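Local atomic coordinates of beta-N-acetylhexosaminidase (Streptomyces plicatus, PDB entry 1JAK), a protein that hydrolyses terminal beta-linked N-acetylhexosamine residues from glycosides, as a family 20 glycoside hydrolase that probably works by substrate-assisted catalysis. Residues Tyr41-Thr44 with Arg45-Ile49; Asp206-Pro209 with Arg210-Thr213; Thr324-Ala327 with Asp328-Phe332; Leu392-Ala395 with Asp396-Tyr399; Ala490-Ala493 with Pro494-Ala498. All coordinates share one frame; numbering follows the deposited sequence.

Interaction 1: residues Tyr41-Thr44 with Arg45-Ile49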
loop_
_atom_site.group_PDB
_atom_site.type_symbol
_atom_site.label_atom_id
_atom_site.label_comp_id
_atom_site.label_asym_id
_atom_site.label_seq_id
_atom_site.Cartn_x
_atom_site.Cartn_y
_atom_site.Cartn_z
ATOM N N TYR A 41 -7.478 -10.911 28.554
ATOM C CA TYR A 41 -8.757 -10.231 28.647
ATOM C C TYR A 41 -9.684 -11.090 27.812
ATOM O O TYR A 41 -9.244 -11.760 26.872
ATOM C CB TYR A 41 -8.710 -8.826 28.043
ATOM C CG TYR A 41 -10.078 -8.172 27.990
ATOM C CD1 TYR A 41 -10.795 -7.922 29.162
ATOM C CD2 TYR A 41 -10.670 -7.835 26.773
ATOM C CE1 TYR A 41 -12.069 -7.354 29.124
ATOM C CE2 TYR A 41 -11.945 -7.267 26.723
ATOM C CZ TYR A 41 -12.638 -7.030 27.902
ATOM O OH TYR A 41 -13.901 -6.479 27.864
ATOM N N ARG A 42 -10.965 -11.082 28.149
ATOM C CA ARG A 42 -11.933 -11.862 27.404
ATOM C C ARG A 42 -13.109 -10.960 27.079
ATOM O O ARG A 42 -13.754 -10.427 27.982
ATOM C CB ARG A 42 -12.416 -13.046 28.241
ATOM C CG ARG A 42 -13.215 -14.079 27.470
ATOM C CD ARG A 42 -14.006 -14.949 28.431
ATOM N NE ARG A 42 -14.424 -16.213 27.836
ATOM C CZ ARG A 42 -13.756 -17.354 27.966
ATOM N NH1 ARG A 42 -12.631 -17.395 28.671
ATOM N NH2 ARG A 42 -14.220 -18.462 27.402
ATOM N N ILE A 43 -13.376 -10.760 25.794
ATOM C CA ILE A 43 -14.506 -9.928 25.408
ATOM C C ILE A 43 -15.768 -10.750 25.647
ATOM O O ILE A 43 -15.849 -11.904 25.219
ATOM C CB ILE A 43 -14.456 -9.547 23.910
ATOM C CG1 ILE A 43 -13.129 -8.859 23.582
ATOM C CG2 ILE A 43 -15.623 -8.627 23.572
ATOM C CD1 ILE A 43 -12.998 -8.450 22.121
ATOM N N THR A 44 -16.737 -10.172 26.354
ATOM C CA THR A 44 -17.997 -10.863 26.607
ATOM C C THR A 44 -19.141 -10.024 26.042
ATOM O O THR A 44 -18.941 -8.871 25.661
ATOM C CB THR A 44 -18.211 -11.147 28.120
ATOM O OG1 THR A 44 -18.153 -9.930 28.866
ATOM C CG2 THR A 44 -17.141 -12.106 28.631
ATOM N N ARG A 45 -20.334 -10.607 25.985
ATOM C CA ARG A 45 -21.501 -9.944 25.413
ATOM C C ARG A 45 -21.753 -8.499 25.826
ATOM O O ARG A 45 -22.213 -7.699 25.014
ATOM C CB ARG A 45 -22.761 -10.778 25.682
ATOM C CG ARG A 45 -23.270 -10.738 27.116
ATOM C CD ARG A 45 -24.312 -11.830 27.355
ATOM N NE ARG A 45 -25.357 -11.848 26.332
ATOM C CZ ARG A 45 -26.286 -10.907 26.181
ATOM N NH1 ARG A 45 -26.311 -9.856 26.991
ATOM N NH2 ARG A 45 -27.192 -11.018 25.218
ATOM N N GLY A 46 -21.446 -8.154 27.072
ATOM C CA GLY A 46 -21.695 -6.796 27.529
ATOM C C GLY A 46 -20.552 -5.809 27.391
ATOM O O GLY A 46 -20.631 -4.691 27.899
ATOM N N THR A 47 -19.492 -6.200 26.696
ATOM C CA THR A 47 -18.348 -5.309 26.540
ATOM C C THR A 47 -18.673 -4.031 25.775
ATOM O O THR A 47 -19.280 -4.067 24.703
ATOM C CB THR A 47 -17.176 -6.019 25.835
ATOM O OG1 THR A 47 -16.698 -7.088 26.661
ATOM C CG2 THR A 47 -16.033 -5.036 25.578
ATOM N N HIS A 48 -18.263 -2.903 26.347
ATOM C CA HIS A 48 -18.460 -1.590 25.743
ATOM C C HIS A 48 -17.111 -1.101 25.226
ATOM O O HIS A 48 -16.066 -1.485 25.747
ATOM C CB HIS A 48 -18.961 -0.585 26.786
ATOM C CG HIS A 48 -20.396 -0.760 27.168
ATOM N ND1 HIS A 48 -21.022 -1.987 27.180
ATOM C CD2 HIS A 48 -21.319 0.136 27.591
ATOM C CE1 HIS A 48 -22.269 -1.840 27.591
ATOM N NE2 HIS A 48 -22.475 -0.562 27.848
ATOM N N ILE A 49 -17.143 -0.264 24.195
ATOM C CA ILE A 49 -15.927 0.319 23.645
ATOM C C ILE A 49 -15.963 1.780 24.079
ATOM O O ILE A 49 -16.783 2.561 23.594
ATOM C CB ILE A 49 -15.892 0.228 22.105
ATOM C CG1 ILE A 49 -15.726 -1.235 21.682
ATOM C CG2 ILE A 49 -14.744 1.069 21.552
ATOM C CD1 ILE A 49 -15.925 -1.474 20.200
HETATM O O HOH W 1 -20.761 -9.524 29.309
#
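Thr47 meets both Thr44 and Tyr41 through one hydroxyl, so polar contacts dominate this local arrangement. Its OG1 lies 3.0 Å from Thr44 O and 3.1 Å from Tyr41 OH. A chi1 of -65° keeps OG1 beside the backbone N of Thr47, on the side where the Thr44 carbonyl lies. The tyrosine and threonine side chains approach from opposite directions and meet through their hydroxyls; the methyl CG2 of Thr47 also comes into van der Waals contact there, 3.4 Å from Tyr41 OH.

The backbone adds a type I beta turn from Thr44 to Thr47, closed by Thr47 N donating to Thr44 O at 2.9 Å with an N-H...O angle of 164°. A water spans the turn: it lies 2.7 Å from Thr44 OG1 and accepts from Gly46 N.

The apolar part is small. Ile43 CG2 packs 3.8 Å from Thr47 CB, the two side chains crossing at about a right angle. Beyond the turn, Ile43 and Thr47 both touch Ile86 of strand 86-90, and Ile43 also meets Leu68 of helix 55-72.

The chemistry implies a turn held at two places: Thr44 O accepts the closing N-H with the buried Thr47 hydroxyl close by, while a water joins Thr44 OG1 to Gly46 N.

Interaction 2: residues Asp206-Pro209 with Arg210-Thr213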
loop_
_atom_site.group_PDB
_atom_site.type_symbol
_atom_site.label_atom_id
_atom_site.label_comp_id
_atom_site.label_asym_id
_atom_site.label_seq_id
_atom_site.Cartn_x
_atom_site.Cartn_y
_atom_site.Cartn_z
ATOM N N ASP A 206 -11.641 16.835 -16.848
ATOM C CA ASP A 206 -12.590 17.702 -17.549
ATOM C C ASP A 206 -12.036 18.399 -18.787
ATOM O O ASP A 206 -12.729 18.521 -19.801
ATOM C CB ASP A 206 -13.153 18.771 -16.605
ATOM C CG ASP A 206 -13.960 18.185 -15.458
ATOM O OD1 ASP A 206 -14.617 17.141 -15.653
ATOM O OD2 ASP A 206 -13.949 18.784 -14.362
ATOM N N SER A 207 -10.797 18.868 -18.701
ATOM C CA SER A 207 -10.178 19.575 -19.817
ATOM C C SER A 207 -9.871 18.692 -21.026
ATOM O O SER A 207 -9.729 19.192 -22.145
ATOM C CB SER A 207 -8.911 20.293 -19.341
ATOM O OG SER A 207 -8.083 19.440 -18.572
ATOM N N TRP A 208 -9.777 17.384 -20.799
ATOM C CA TRP A 208 -9.511 16.418 -21.867
ATOM C C TRP A 208 -10.444 15.224 -21.650
ATOM O O TRP A 208 -10.006 14.143 -21.255
ATOM C CB TRP A 208 -8.050 15.953 -21.821
ATOM C CG TRP A 208 -7.051 17.067 -21.984
ATOM C CD1 TRP A 208 -6.747 18.036 -21.073
ATOM C CD2 TRP A 208 -6.262 17.349 -23.147
ATOM N NE1 TRP A 208 -5.821 18.908 -21.596
ATOM C CE2 TRP A 208 -5.506 18.509 -22.868
ATOM C CE3 TRP A 208 -6.122 16.735 -24.401
ATOM C CZ2 TRP A 208 -4.619 19.071 -23.797
ATOM C CZ3 TRP A 208 -5.240 17.293 -25.328
ATOM C CH2 TRP A 208 -4.501 18.451 -25.018
ATOM N N PRO A 209 -11.747 15.409 -21.923
ATOM C CA PRO A 209 -12.806 14.405 -21.770
ATOM C C PRO A 209 -12.580 13.029 -22.390
ATOM O O PRO A 209 -13.040 12.025 -21.843
ATOM C CB PRO A 209 -14.028 15.097 -22.372
ATOM C CG PRO A 209 -13.753 16.540 -22.144
ATOM C CD PRO A 209 -12.297 16.647 -22.505
ATOM N N ARG A 210 -11.888 12.976 -23.525
ATOM C CA ARG A 210 -11.649 11.703 -24.204
ATOM C C ARG A 210 -10.688 10.765 -23.488
ATOM O O ARG A 210 -10.682 9.561 -23.756
ATOM C CB ARG A 210 -11.147 11.943 -25.632
ATOM C CG ARG A 210 -12.208 12.463 -26.591
ATOM C CD ARG A 210 -11.601 12.784 -27.952
ATOM N NE ARG A 210 -10.995 11.618 -28.594
ATOM C CZ ARG A 210 -11.679 10.596 -29.100
ATOM N NH1 ARG A 210 -13.006 10.584 -29.041
ATOM N NH2 ARG A 210 -11.039 9.585 -29.674
ATOM N N LEU A 211 -9.869 11.299 -22.587
ATOM C CA LEU A 211 -8.929 10.450 -21.864
ATOM C C LEU A 211 -9.691 9.338 -21.158
ATOM O O LEU A 211 -9.320 8.170 -21.244
ATOM C CB LEU A 211 -8.128 11.263 -20.845
ATOM C CG LEU A 211 -7.170 12.314 -21.417
ATOM C CD1 LEU A 211 -6.528 13.093 -20.285
ATOM C CD2 LEU A 211 -6.099 11.632 -22.266
ATOM N N ALA A 212 -10.776 9.701 -20.477
ATOM C CA ALA A 212 -11.573 8.709 -19.769
ATOM C C ALA A 212 -12.545 7.953 -20.673
ATOM O O ALA A 212 -12.589 6.723 -20.648
ATOM C CB ALA A 212 -12.341 9.376 -18.621
ATOM N N THR A 213 -13.320 8.683 -21.473
ATOM C CA THR A 213 -14.313 8.056 -22.340
ATOM C C THR A 213 -13.743 7.158 -23.431
ATOM O O THR A 213 -14.369 6.168 -23.813
ATOM C CB THR A 213 -15.228 9.115 -22.987
ATOM O OG1 THR A 213 -14.451 9.973 -23.829
ATOM C CG2 THR A 213 -15.902 9.949 -21.914
HETATM O O HOH W 2 -11.138 12.449 -19.164
#
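The backbone of Asp206-Pro209 runs into the short helix 210-213 through Trp208 and Pro209, whose carbonyls accept the amides of Leu211 and, weakly, Thr213. Leu211 N donates to Trp208 O at 3.1 Å. Thr213 N makes a long, weak bond to Pro209 O at 3.4 Å. A water fits against the same turn, 2.9 Å from Trp208 O, and accepts from Ala212 N.

Among the side chains, Leu211 folds back on Trp208: its CD1 lies 3.6 Å from Trp208 CB, so the leucine meets the root of the tryptophan while the indole extends away. Thr213 turns its hydroxyl back along the helix, with chi1 63° placing OG1 between its backbone N and carbonyl carbon, and OG1 comes to 3.2 Å from Pro209 O.

Further out, Trp208 NE1 bonds Asp300, and the indole meets Tyr264 and Phe297 edge-to-face; Arg210 NE bonds Ser263 O. The arrangement is typical of a proline directly ahead of a short helix, here in the connection after strand 190-194 of the catalytic (beta/alpha)8 barrel.

Interaction 3: residues Thr324-Ala327 with Asp328-Phe332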
loop_
_atom_site.group_PDB
_atom_site.type_symbol
_atom_site.label_atom_id
_atom_site.label_comp_id
_atom_site.label_asym_id
_atom_site.label_seq_id
_atom_site.Cartn_x
_atom_site.Cartn_y
_atom_site.Cartn_z
ATOM N N THR A 324 11.660 7.301 -25.583
ATOM C CA THR A 324 12.011 8.694 -25.330
ATOM C C THR A 324 13.531 8.794 -25.229
ATOM O O THR A 324 14.124 8.301 -24.274
ATOM C CB THR A 324 11.421 9.195 -23.993
ATOM O OG1 THR A 324 10.024 8.883 -23.930
ATOM C CG2 THR A 324 11.605 10.704 -23.868
ATOM N N PRO A 325 14.184 9.419 -26.221
ATOM C CA PRO A 325 15.644 9.549 -26.179
ATOM C C PRO A 325 16.086 10.115 -24.828
ATOM O O PRO A 325 15.437 11.006 -24.287
ATOM C CB PRO A 325 15.933 10.498 -27.335
ATOM C CG PRO A 325 14.861 10.137 -28.327
ATOM C CD PRO A 325 13.634 10.031 -27.445
ATOM N N LYS A 326 17.187 9.597 -24.293
ATOM C CA LYS A 326 17.693 10.037 -22.995
ATOM C C LYS A 326 17.691 11.553 -22.802
ATOM O O LYS A 326 17.206 12.051 -21.786
ATOM C CB LYS A 326 19.108 9.498 -22.764
ATOM C CG LYS A 326 19.737 9.958 -21.455
ATOM C CD LYS A 326 18.935 9.484 -20.252
ATOM C CE LYS A 326 19.226 8.030 -19.919
ATOM N NZ LYS A 326 20.612 7.852 -19.397
ATOM N N ALA A 327 18.229 12.285 -23.771
ATOM C CA ALA A 327 18.280 13.740 -23.667
ATOM C C ALA A 327 16.887 14.357 -23.590
ATOM O O ALA A 327 16.681 15.339 -22.874
ATOM C CB ALA A 327 19.053 14.328 -24.844
ATOM N N ASP A 328 15.932 13.792 -24.327
ATOM C CA ASP A 328 14.568 14.306 -24.301
ATOM C C ASP A 328 13.915 13.984 -22.959
ATOM O O ASP A 328 13.130 14.774 -22.439
ATOM C CB ASP A 328 13.726 13.709 -25.433
ATOM C CG ASP A 328 14.119 14.242 -26.802
ATOM O OD1 ASP A 328 14.490 15.432 -26.899
ATOM O OD2 ASP A 328 14.038 13.478 -27.781
ATOM N N PHE A 329 14.238 12.818 -22.406
ATOM C CA PHE A 329 13.687 12.419 -21.114
ATOM C C PHE A 329 14.125 13.435 -20.061
ATOM O O PHE A 329 13.311 13.915 -19.268
ATOM C CB PHE A 329 14.195 11.028 -20.728
ATOM C CG PHE A 329 13.719 10.556 -19.380
ATOM C CD1 PHE A 329 12.443 10.024 -19.222
ATOM C CD2 PHE A 329 14.553 10.636 -18.270
ATOM C CE1 PHE A 329 12.009 9.572 -17.974
ATOM C CE2 PHE A 329 14.130 10.190 -17.018
ATOM C CZ PHE A 329 12.854 9.655 -16.872
ATOM N N VAL A 330 15.413 13.767 -20.058
ATOM C CA VAL A 330 15.938 14.733 -19.099
ATOM C C VAL A 330 15.278 16.098 -19.294
ATOM O O VAL A 330 14.863 16.734 -18.325
ATOM C CB VAL A 330 17.476 14.878 -19.226
ATOM C CG1 VAL A 330 17.983 15.944 -18.258
ATOM C CG2 VAL A 330 18.148 13.546 -18.930
ATOM N N ALA A 331 15.172 16.544 -20.543
ATOM C CA ALA A 331 14.546 17.830 -20.833
ATOM C C ALA A 331 13.094 17.828 -20.362
ATOM O O ALA A 331 12.626 18.793 -19.756
ATOM C CB ALA A 331 14.608 18.121 -22.334
ATOM N N PHE A 332 12.388 16.735 -20.641
ATOM C CA PHE A 332 10.988 16.599 -20.247
ATOM C C PHE A 332 10.817 16.713 -18.736
ATOM O O PHE A 332 9.973 17.470 -18.248
ATOM C CB PHE A 332 10.439 15.245 -20.708
ATOM C CG PHE A 332 8.995 15.020 -20.347
ATOM C CD1 PHE A 332 7.974 15.546 -21.133
ATOM C CD2 PHE A 332 8.658 14.288 -19.212
ATOM C CE1 PHE A 332 6.631 15.345 -20.795
ATOM C CE2 PHE A 332 7.319 14.082 -18.865
ATOM C CZ PHE A 332 6.306 14.611 -19.658
#
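Of the two flat groups, the Asp328 carboxylate meets Pro325 and the Phe329 ring meets Lys326. Asp328 OD2 lies against the CB, CG and CD methylenes of Pro325, obliquely at the rim of the ring, 3.5 Å from CG. The two side chains cross obliquely, and the touch is one of van der Waals type between an oxygen and the ring methylenes. The Phe329 ring extends away from Thr324-Ala327, with Lys326 O approaching it obliquely; its root makes the closest contact, Phe329 CB lying 3.4 Å from Lys326 O. A chi1 of 178°, setting CG opposite the backbone N, carries that ring toward Pro254 and Ala321.

Pro325 occupies the N-cap position of helix 326-342, the helix of the beta-alpha-beta unit that joins strands 313-315 and 346-350 of the catalytic barrel. Pro325 O takes the amide of Phe329 at 2.9 Å and also receives a weak bond from Asp328 N. The regular helical pattern follows: Val330 N donates to Lys326 O at 3.0 Å, and Ala331 N to Ala327 O at the same separation.

Asp328 thus sits in the first turn, where the positive end of the helix would probably stabilise its negative charge. Thr324 closes over the turn from the loop side, its methyl CG2 lying 3.7 Å from Phe329 N, while OG1 hydrogen-bonds Ser286 OG.

Interaction 4: residues Leu392-Ala395 with Asp396-Tyr399. With IFG ((2R,3R,4S,5R)-2-acetamido-3,4-dihydroxy-5-hydroxymethyl-piperidine), chain F.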
loop_
_atom_site.group_PDB
_atom_site.type_symbol
_atom_site.label_atom_id
_atom_site.label_comp_id
_atom_site.label_asym_id
_atom_site.label_seq_id
_atom_site.Cartn_x
_atom_site.Cartn_y
_atom_site.Cartn_z
ATOM N N LEU A 392 11.961 2.210 -1.288
ATOM C CA LEU A 392 12.460 0.944 -1.813
ATOM C C LEU A 392 11.392 -0.094 -2.129
ATOM O O LEU A 392 10.625 -0.488 -1.256
ATOM C CB LEU A 392 13.472 0.338 -0.834
ATOM C CG LEU A 392 14.688 1.209 -0.500
ATOM C CD1 LEU A 392 15.592 0.462 0.470
ATOM C CD2 LEU A 392 15.447 1.560 -1.776
ATOM N N SER A 393 11.355 -0.526 -3.389
ATOM C CA SER A 393 10.416 -1.550 -3.847
ATOM C C SER A 393 11.098 -2.346 -4.965
ATOM O O SER A 393 10.672 -2.308 -6.122
ATOM C CB SER A 393 9.115 -0.912 -4.363
ATOM O OG SER A 393 9.339 -0.118 -5.516
ATOM N N PRO A 394 12.169 -3.086 -4.625
ATOM C CA PRO A 394 12.927 -3.894 -5.588
ATOM C C PRO A 394 12.022 -4.864 -6.340
ATOM O O PRO A 394 11.213 -5.563 -5.731
ATOM C CB PRO A 394 13.947 -4.624 -4.711
ATOM C CG PRO A 394 14.097 -3.706 -3.511
ATOM C CD PRO A 394 12.674 -3.291 -3.257
ATOM N N ALA A 395 12.170 -4.909 -7.659
ATOM C CA ALA A 395 11.343 -5.785 -8.483
ATOM C C ALA A 395 11.522 -7.267 -8.167
ATOM O O ALA A 395 10.627 -8.068 -8.433
ATOM C CB ALA A 395 11.621 -5.526 -9.964
ATOM N N ASP A 396 12.673 -7.636 -7.611
ATOM C CA ASP A 396 12.918 -9.030 -7.266
ATOM C C ASP A 396 12.719 -9.266 -5.769
ATOM O O ASP A 396 13.238 -10.233 -5.205
ATOM C CB ASP A 396 14.332 -9.452 -7.704
ATOM C CG ASP A 396 15.431 -8.642 -7.036
ATOM O OD1 ASP A 396 15.144 -7.569 -6.462
ATOM O OD2 ASP A 396 16.601 -9.082 -7.102
ATOM N N ARG A 397 11.955 -8.376 -5.136
ATOM C CA ARG A 397 11.670 -8.479 -3.708
ATOM C C ARG A 397 10.213 -8.187 -3.355
ATOM O O ARG A 397 9.521 -9.037 -2.792
ATOM C CB ARG A 397 12.535 -7.500 -2.909
ATOM C CG ARG A 397 14.031 -7.668 -3.076
ATOM C CD ARG A 397 14.554 -8.830 -2.273
ATOM N NE ARG A 397 16.004 -8.948 -2.408
ATOM C CZ ARG A 397 16.749 -9.805 -1.720
ATOM N NH1 ARG A 397 16.182 -10.620 -0.839
ATOM N NH2 ARG A 397 18.061 -9.856 -1.923
ATOM N N THR A 398 9.753 -6.981 -3.682
ATOM C CA THR A 398 8.398 -6.573 -3.317
ATOM C C THR A 398 7.360 -6.392 -4.422
ATOM O O THR A 398 6.274 -5.869 -4.164
ATOM C CB THR A 398 8.436 -5.282 -2.478
ATOM O OG1 THR A 398 8.827 -4.178 -3.306
ATOM C CG2 THR A 398 9.436 -5.425 -1.333
ATOM N N TYR A 399 7.684 -6.802 -5.644
ATOM C CA TYR A 399 6.720 -6.717 -6.736
ATOM C C TYR A 399 5.814 -7.935 -6.559
ATOM O O TYR A 399 6.216 -9.070 -6.828
ATOM C CB TYR A 399 7.449 -6.753 -8.085
ATOM C CG TYR A 399 7.757 -5.377 -8.632
ATOM C CD1 TYR A 399 8.103 -4.325 -7.781
ATOM C CD2 TYR A 399 7.683 -5.118 -10.002
ATOM C CE1 TYR A 399 8.357 -3.049 -8.277
ATOM C CE2 TYR A 399 7.936 -3.844 -10.511
ATOM C CZ TYR A 399 8.268 -2.815 -9.640
ATOM O OH TYR A 399 8.479 -1.548 -10.122
HETATM N N1 IFG F . 7.654 -2.684 -14.986
HETATM C C2 IFG F . 6.666 -1.600 -15.224
HETATM C C3 IFG F . 5.196 -1.893 -14.715
HETATM C C4 IFG F . 4.743 -3.353 -14.927
HETATM C C5 IFG F . 5.804 -4.281 -14.331
HETATM C C6 IFG F . 5.490 -5.772 -14.409
HETATM C C7 IFG F . 7.552 -0.340 -13.305
HETATM C C8 IFG F . 8.030 0.889 -12.574
HETATM C C9 IFG F . 7.189 -4.080 -14.960
HETATM N N2 IFG F . 7.153 -0.344 -14.612
HETATM O O7 IFG F . 7.546 -1.383 -12.667
HETATM O O3 IFG F . 4.289 -1.016 -15.370
HETATM O O4 IFG F . 4.639 -3.601 -16.328
HETATM O O6 IFG F . 6.218 -6.506 -13.431
HETATM O O HOH W 3 9.048 -9.186 -6.379
#
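Ala395 presents its CA, not a side-chain group, to the face of the Tyr399 ring: the CA is 3.8 Å from the ring centroid and 21° off the ring normal, a CH-pi contact. It occurs in the loop that follows strand 389-392 of the catalytic (beta/alpha)8 barrel, and this loop lines the ligand pocket. The tyrosine reaches this position with a chi1 of -94°, some way from a staggered value. Ser393 O approaches the ring obliquely, 3.2 Å from Tyr399 CE1.

The loop is drawn together by Pro394 O, which accepts two amides. Thr398 N bonds it at 2.9 Å from nearly straight ahead of the carbonyl, and Arg397 N at 3.0 Å from well above the carbonyl plane. Pro394 also packs its CB 3.5 Å from Arg397 CG, so that the aliphatic part of the arginine crosses the proline ring. At its far end Arg397 forms a salt bridge with Asp370 and bonds Arg422 O, and Asp396 forms a salt bridge with Arg422. Thr398 OG1 comes to 3.1 Å from Ser393 CA and is hydrogen-bonded to Glu444 O.

Together these contacts fix the ring whose hydroxyl reaches the inhibitor, which Asp319, Glu320 and Trp414 also hold. In family 20 enzymes the acetamido group takes part in catalysis, consistent with a tyrosine placed to orient it. Tyr399 OH donates to the acetamido oxygen O7 of the bound acetamido-substituted isofagomine inhibitor at 2.7 Å, with O7 at the edge of the ring, near its plane.

Interaction 5: residues Ala490-Ala493 with Pro494-Ala498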
loop_
_atom_site.group_PDB
_atom_site.type_symbol
_atom_site.label_atom_id
_atom_site.label_comp_id
_atom_site.label_asym_id
_atom_site.label_seq_id
_atom_site.Cartn_x
_atom_site.Cartn_y
_atom_site.Cartn_z
ATOM N N ALA A 490 2.987 -18.063 9.401
ATOM C CA ALA A 490 2.258 -19.326 9.343
ATOM C C ALA A 490 0.957 -19.231 10.133
ATOM O O ALA A 490 -0.058 -19.817 9.753
ATOM C CB ALA A 490 3.118 -20.452 9.908
ATOM N N ALA A 491 0.998 -18.480 11.227
ATOM C CA ALA A 491 -0.156 -18.311 12.100
ATOM C C ALA A 491 -1.328 -17.590 11.443
ATOM O O ALA A 491 -2.456 -17.664 11.933
ATOM C CB ALA A 491 0.262 -17.570 13.361
ATOM N N GLN A 492 -1.067 -16.898 10.338
ATOM C CA GLN A 492 -2.123 -16.161 9.647
ATOM C C GLN A 492 -3.077 -17.056 8.858
ATOM O O GLN A 492 -4.206 -16.662 8.581
ATOM C CB GLN A 492 -1.516 -15.131 8.687
ATOM C CG GLN A 492 -0.489 -14.189 9.303
ATOM C CD GLN A 492 -1.016 -13.434 10.507
ATOM O OE1 GLN A 492 -2.099 -12.849 10.467
ATOM N NE2 GLN A 492 -0.244 -13.432 11.585
ATOM N N ALA A 493 -2.624 -18.256 8.500
ATOM C CA ALA A 493 -3.431 -19.184 7.708
ATOM C C ALA A 493 -4.904 -19.307 8.110
ATOM O O ALA A 493 -5.796 -19.089 7.289
ATOM C CB ALA A 493 -2.775 -20.564 7.699
ATOM N N PRO A 494 -5.182 -19.657 9.376
ATOM C CA PRO A 494 -6.585 -19.784 9.784
ATOM C C PRO A 494 -7.386 -18.488 9.680
ATOM O O PRO A 494 -8.596 -18.520 9.455
ATOM C CB PRO A 494 -6.483 -20.313 11.214
ATOM C CG PRO A 494 -5.180 -19.755 11.691
ATOM C CD PRO A 494 -4.278 -19.956 10.499
ATOM N N TYR A 495 -6.715 -17.352 9.848
ATOM C CA TYR A 495 -7.388 -16.062 9.743
ATOM C C TYR A 495 -7.782 -15.802 8.290
ATOM O O TYR A 495 -8.907 -15.392 8.003
ATOM C CB TYR A 495 -6.476 -14.929 10.229
ATOM C CG TYR A 495 -6.177 -14.962 11.711
ATOM C CD1 TYR A 495 -5.258 -15.868 12.236
ATOM C CD2 TYR A 495 -6.829 -14.098 12.591
ATOM C CE1 TYR A 495 -4.992 -15.917 13.603
ATOM C CE2 TYR A 495 -6.573 -14.135 13.961
ATOM C CZ TYR A 495 -5.653 -15.049 14.458
ATOM O OH TYR A 495 -5.397 -15.103 15.810
ATOM N N TRP A 496 -6.854 -16.048 7.372
ATOM C CA TRP A 496 -7.138 -15.823 5.963
ATOM C C TRP A 496 -8.220 -16.770 5.457
ATOM O O TRP A 496 -9.088 -16.371 4.681
ATOM C CB TRP A 496 -5.853 -15.954 5.141
ATOM C CG TRP A 496 -4.855 -14.886 5.491
ATOM C CD1 TRP A 496 -5.131 -13.644 5.996
ATOM C CD2 TRP A 496 -3.434 -14.938 5.315
ATOM N NE1 TRP A 496 -3.973 -12.922 6.143
ATOM C CE2 TRP A 496 -2.916 -13.690 5.732
ATOM C CE3 TRP A 496 -2.549 -15.916 4.845
ATOM C CZ2 TRP A 496 -1.548 -13.394 5.691
ATOM C CZ3 TRP A 496 -1.185 -15.621 4.805
ATOM C CH2 TRP A 496 -0.702 -14.368 5.226
ATOM N N GLU A 497 -8.174 -18.019 5.908
ATOM C CA GLU A 497 -9.175 -19.004 5.512
ATOM C C GLU A 497 -10.555 -18.549 5.980
ATOM O O GLU A 497 -11.520 -18.573 5.217
ATOM C CB GLU A 497 -8.840 -20.367 6.124
ATOM C CG GLU A 497 -7.654 -21.059 5.466
ATOM C CD GLU A 497 -7.197 -22.286 6.230
ATOM O OE1 GLU A 497 -8.022 -22.878 6.959
ATOM O OE2 GLU A 497 -6.015 -22.664 6.090
ATOM N N ALA A 498 -10.638 -18.124 7.236
ATOM C CA ALA A 498 -11.899 -17.662 7.804
ATOM C C ALA A 498 -12.395 -16.388 7.122
ATOM O O ALA A 498 -13.602 -16.168 7.004
ATOM C CB ALA A 498 -11.736 -17.425 9.304
#
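Gln492 lays its CB over one face of the Trp496 indole, 3.5 Å from the centroid of the six-membered ring and 13° off its normal, a CH-pi contact. CG follows at 3.8 Å from Trp496 CZ2, and the side chain, bent at chi2, then carries its amide away at 57° to the ring plane. Tyr495 instead turns its ring edge to the chain: Ala491 O is 3.3 Å from Tyr495 CD1, and Gln492 O also lies at that edge, in the ring plane.

The same backbone supplies the opening bonds of helix 493-499. Gln492 O accepts Trp496 N at 3.0 Å, plus a weak bond from Tyr495 N. Ala493 O takes Glu497 N at 3.0 Å, and Glu497 CG lies 3.3 Å from that oxygen. Pro494 CG comes to 3.4 Å from Ala491 O.

Around this shell, Gln492 NE2 bonds Arg488 O of the preceding helix 482-490, and Trp496 NE1 bonds Tyr186 OH, with Phe463 and Phe503 meeting the indole edge-to-face. Tyr495 OH reaches Leu130 O.

The chemistry implies a buried junction between two helices, packed through a CH-pi contact on the indole and carbonyl oxygens at the tyrosine edge, while Gln492 NE2, Tyr495 OH and Trp496 NE1 are each paired with a partner outside the turn.

Overall arrangement
From the N terminus the five contacts follow one another in series; none nests in or crosses another, and each closes a turn, a helix start or, in interaction 4, a tight loop. Interaction 1 turns the chain between strands 41-42 and 49-50 of the family 20 domain 2 region. The next three lie in the catalytic barrel: interaction 2 starts helix 210-213, interaction 3 starts helix 326-342, and interaction 4 shapes the pocket loop after strand 389-392. Interaction 5 joins helices 482-490 and 493-499 near the C terminus, and lies with interaction 1 on the same side of the chain's centre, about 24 Å apart between centres. Interactions 1 and 3, about 62 Å apart between centres, lie on opposite sides.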